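Local coordinates for DUF192 domain-containing protein (Novosphingobium aromaticivorans, PDB 3M7A) that is of unknown function, belongs to the DUF192 (COG1430) family and probably carries a signal or lipoprotein leader in its natural precursor, at residues Ala13-Pro16 against Val17-Leu20; Thr55-Gly58 against Asp59-Met63. One frame throughout, in Å; residues are numbered along the deposited sequence. Where two conformers were deposited one is given.

Overall arrangement
Both contacts are surface turns, and neither forms the core of the protein. Contact 1 (Ala13-Pro16 with Val17-Leu20) is the loop that joins the short strand 13-14 to strand 21-29. Contact 2 (Thr55-Gly58 with Asp59-Met63) is the turn that leads into strand 61-66, nearer the centre of the chain. Their centres lie about 13 Å apart, and both reach the same mixed sheet. They touch where Leu20 CD1 packs on Met63 CE, 3.8 Å away. Both turns have backbone bonds; contact 1 adds an imidazole acceptor and contact 2 a carboxylate. The strand end of contact 2 runs to the buried residues Gly62 and Met63.

Contact 1 (Ala13-Pro16 against Val17-Leu20); sequences AVHP and VSGL
His15 and Leu20 join the two arms of this loop through the backbone. His15 N donates to Leu20 O over 2.9 Å, nearly straight at the hydrogen (171°). Gly19 N donates to His15 O over the same 2.9 Å, but this bond is more bent, with its donor tilted from the carbonyl plane. Val14 CA adds a CA-H...O contact to Leu20 O.

The side-chain bonds centre on the imidazole. CG of His15 stands anti to the backbone N (chi1 -163°), and the rotation of the ring about CB-CG then faces ND1 toward Val17 N and Ser18 N. ND1 accepts from Val17 N at 3.1 Å, with the donor 26° out of the ring plane. Ser18 N makes a weaker bond to the same nitrogen at 3.4 Å. ND1 therefore receives two successive backbone N-H groups. Ser18 OG lies against His15 CB, 3.3 Å away, and accepts from Leu20 N in an ST turn. The same hydroxyl is hydrogen-bonded to Glu39 on strand 32-41.

The van der Waals contacts are small. Val17 lies alongside the ring, with its CB 3.6 Å from His15 CE1. Pro16 CD lies over the outer part of one ring face. The methyl Val14 CG1 rests on the carbonyl oxygen Gly19 O at 3.5 Å. Gly19 itself has a positive phi, and this helps the chain turn back toward strand 21-29.

An alanine in place of His15 would probably leave the amides of Val17 and Ser18 without their imidazole acceptor, and leave the bend held mainly by its backbone bonds. Because ND1 accepts both bonds, it should carry no proton. A neutral ring protonated at NE2 is the likely form, and full protonation would probably weaken the turn.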
loop_
_atom_site.group_PDB
_atom_site.type_symbol
_atom_site.label_atom_id
_atom_site.label_comp_id
_atom_site.label_asym_id
_atom_site.label_seq_id
_atom_site.Cartn_x
_atom_site.Cartn_y
_atom_site.Cartn_z
ATOM N N ALA A 13 -6.053 -10.520 -10.770
ATOM C CA ALA A 13 -7.261 -10.099 -11.463
ATOM C C ALA A 13 -7.029 -8.716 -12.035
ATOM O O ALA A 13 -5.908 -8.226 -12.039
ATOM C CB ALA A 13 -8.442 -10.117 -10.498
ATOM N N VAL A 14 -8.085 -8.106 -12.563
ATOM C CA VAL A 14 -8.010 -6.767 -13.147
ATOM C C VAL A 14 -9.091 -5.889 -12.510
ATOM O O VAL A 14 -10.251 -6.277 -12.415
ATOM C CB VAL A 14 -8.172 -6.786 -14.685
ATOM C CG1 VAL A 14 -8.038 -5.398 -15.263
ATOM C CG2 VAL A 14 -7.174 -7.761 -15.331
ATOM N N HIS A 15 -8.705 -4.690 -12.093
ATOM C CA HIS A 15 -9.627 -3.785 -11.420
ATOM C C HIS A 15 -10.585 -3.133 -12.419
ATOM O O HIS A 15 -10.152 -2.642 -13.463
ATOM C CB HIS A 15 -8.830 -2.709 -10.695
ATOM C CG HIS A 15 -9.619 -1.978 -9.668
ATOM N ND1 HIS A 15 -10.467 -0.936 -9.968
ATOM C CD2 HIS A 15 -9.712 -2.177 -8.335
ATOM C CE1 HIS A 15 -11.028 -0.504 -8.848
ATOM N NE2 HIS A 15 -10.596 -1.250 -7.845
ATOM N N PRO A 16 -11.881 -3.100 -12.094
ATOM C CA PRO A 16 -12.851 -2.633 -13.093
ATOM C C PRO A 16 -12.860 -1.133 -13.337
ATOM O O PRO A 16 -13.409 -0.683 -14.364
ATOM C CB PRO A 16 -14.200 -3.126 -12.530
ATOM C CG PRO A 16 -13.976 -3.173 -11.047
ATOM C CD PRO A 16 -12.561 -3.687 -10.918
ATOM N N VAL A 17 -12.326 -0.359 -12.392
ATOM C CA VAL A 17 -12.275 1.114 -12.540
ATOM C C VAL A 17 -10.966 1.549 -13.211
ATOM O O VAL A 17 -10.954 2.292 -14.221
ATOM C CB VAL A 17 -12.444 1.832 -11.181
ATOM C CG1 VAL A 17 -12.364 3.382 -11.331
ATOM C CG2 VAL A 17 -13.786 1.423 -10.524
ATOM N N SER A 18 -9.856 1.074 -12.661
ATOM C CA SER A 18 -8.547 1.529 -13.089
ATOM C C SER A 18 -7.937 0.702 -14.210
ATOM O O SER A 18 -6.969 1.143 -14.843
ATOM C CB SER A 18 -7.594 1.475 -11.904
ATOM O OG SER A 18 -7.369 0.115 -11.553
ATOM N N GLY A 19 -8.450 -0.508 -14.422
ATOM C CA GLY A 19 -7.809 -1.444 -15.327
ATOM C C GLY A 19 -6.469 -1.997 -14.862
ATOM O O GLY A 19 -5.838 -2.730 -15.611
ATOM N N LEU A 20 -6.029 -1.637 -13.642
ATOM C CA LEU A 20 -4.756 -2.098 -13.130
ATOM C C LEU A 20 -4.861 -3.584 -12.714
ATOM O O LEU A 20 -5.917 -4.076 -12.338
ATOM C CB LEU A 20 -4.298 -1.246 -11.955
ATOM C CG LEU A 20 -4.025 0.223 -12.239
ATOM C CD1 LEU A 20 -3.766 0.981 -10.932
ATOM C CD2 LEU A 20 -2.813 0.421 -13.166
#

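Contact 2 (Thr55-Gly58 against Asp59-Met63)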
loop_
_atom_site.group_PDB
_atom_site.type_symbol
_atom_site.label_atom_id
_atom_site.label_comp_id
_atom_site.label_asym_id
_atom_site.label_seq_id
_atom_site.Cartn_x
_atom_site.Cartn_y
_atom_site.Cartn_z
ATOM N N THR A 55 -13.787 6.829 -3.899
ATOM C CA THR A 55 -14.630 7.130 -2.732
ATOM C C THR A 55 -14.784 5.952 -1.774
ATOM O O THR A 55 -15.371 6.103 -0.717
ATOM C CB THR A 55 -16.001 7.643 -3.150
ATOM O OG1 THR A 55 -16.599 6.677 -4.008
ATOM C CG2 THR A 55 -15.831 8.996 -3.895
ATOM N N GLU A 56 -14.219 4.805 -2.137
ATOM C CA GLU A 56 -14.268 3.639 -1.263
ATOM C C GLU A 56 -13.111 2.689 -1.522
ATOM O O GLU A 56 -12.499 2.692 -2.569
ATOM C CB GLU A 56 -15.601 2.901 -1.404
ATOM C CG GLU A 56 -15.769 2.186 -2.735
ATOM C CD GLU A 56 -17.057 1.379 -2.818
ATOM O OE1 GLU A 56 -17.378 0.642 -1.855
ATOM O OE2 GLU A 56 -17.740 1.481 -3.858
ATOM N N LEU A 57 -12.796 1.913 -0.500
ATOM C CA LEU A 57 -11.694 0.958 -0.470
ATOM C C LEU A 57 -11.996 0.003 0.682
ATOM O O LEU A 57 -12.275 0.441 1.803
ATOM C CB LEU A 57 -10.360 1.640 -0.198
ATOM C CG LEU A 57 -9.104 0.750 -0.284
ATOM C CD1 LEU A 57 -8.825 0.269 -1.693
ATOM C CD2 LEU A 57 -7.905 1.505 0.314
ATOM N N GLY A 58 -11.940 -1.288 0.410
ATOM C CA GLY A 58 -12.162 -2.281 1.453
ATOM C C GLY A 58 -10.929 -2.498 2.310
ATOM O O GLY A 58 -9.829 -2.285 1.859
ATOM N N ASP A 59 -11.125 -2.983 3.538
ATOM C CA ASP A 59 -9.994 -3.290 4.424
ATOM C C ASP A 59 -9.146 -4.414 3.864
ATOM O O ASP A 59 -7.995 -4.576 4.246
ATOM C CB ASP A 59 -10.483 -3.681 5.823
ATOM C CG ASP A 59 -10.863 -2.492 6.696
ATOM O OD1 ASP A 59 -10.666 -1.326 6.284
ATOM O OD2 ASP A 59 -11.366 -2.755 7.814
ATOM N N GLU A 60 -9.735 -5.211 2.974
ATOM C CA GLU A 60 -9.115 -6.336 2.300
ATOM C C GLU A 60 -8.347 -5.934 1.046
ATOM O O GLU A 60 -7.803 -6.795 0.352
ATOM C CB GLU A 60 -10.225 -7.362 1.939
ATOM C CG GLU A 60 -11.113 -7.077 0.693
ATOM C CD GLU A 60 -12.243 -6.067 0.905
ATOM O OE1 GLU A 60 -12.438 -5.548 2.007
ATOM O OE2 GLU A 60 -12.978 -5.825 -0.081
ATOM N N GLU A 61 -8.420 -4.650 0.699
ATOM C CA GLU A 61 -7.867 -4.102 -0.539
ATOM C C GLU A 61 -6.758 -3.096 -0.247
ATOM O O GLU A 61 -6.605 -2.614 0.861
ATOM C CB GLU A 61 -8.987 -3.425 -1.353
ATOM C CG GLU A 61 -10.111 -4.362 -1.747
ATOM C CD GLU A 61 -11.204 -3.668 -2.525
ATOM O OE1 GLU A 61 -11.568 -2.518 -2.193
ATOM O OE2 GLU A 61 -11.708 -4.274 -3.488
ATOM N N GLY A 62 -5.992 -2.775 -1.278
ATOM C CA GLY A 62 -4.989 -1.749 -1.186
ATOM C C GLY A 62 -4.531 -1.334 -2.565
ATOM O O GLY A 62 -5.095 -1.741 -3.574
HETATM N N MSE A 63 -3.490 -0.512 -2.593
HETATM C CA MSE A 63 -2.769 -0.233 -3.831
HETATM C C MSE A 63 -1.283 -0.391 -3.514
HETATM O O MSE A 63 -0.801 0.165 -2.523
HETATM C CB MSE A 63 -3.046 1.155 -4.388
HETATM C CG MSE A 63 -2.329 1.448 -5.709
HETATM SE SE MSE A 63 -2.852 3.057 -6.587
HETATM C CE MSE A 63 -4.476 2.394 -7.439
#
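Gly58 and Glu61 form the tight part of this contact, a type I beta turn from Gly58 to Glu61. Glu61 N donates to Gly58 O over 3.0 Å, from above the carbonyl plane. Glu61 returns the bond with its side chain. Its CG lies anti to the carbonyl carbon (chi1 -60°) and the chain is extended beyond it, which brings OE1 back to Gly58 N at 2.9 Å. The bond is close to straight (167°) and meets OE1 on the anti side, 28° out of the carboxylate plane. The side chains of Leu57 and Glu61 run antiparallel past one another. Leu57 CD1 touches Glu61 CB at 3.7 Å and so packs on the stem of the side chain. Beyond the turn, Gly62 and Met63 are buried in strand 61-66.

The outer side is looser. Asp59 and Glu60 occupy the two middle positions of the turn and are exposed. Asp59 OD1 is hydrogen-bonded to Asn123 ND2, which also donates to Leu57 O. This ties the outer side to the end of strand 118-123.

Gly58 is thus held through both its N-H and its carbonyl by one residue, Glu61. The N-H of Gly58 is likely to stabilise the charged form of the Glu61 carboxylate.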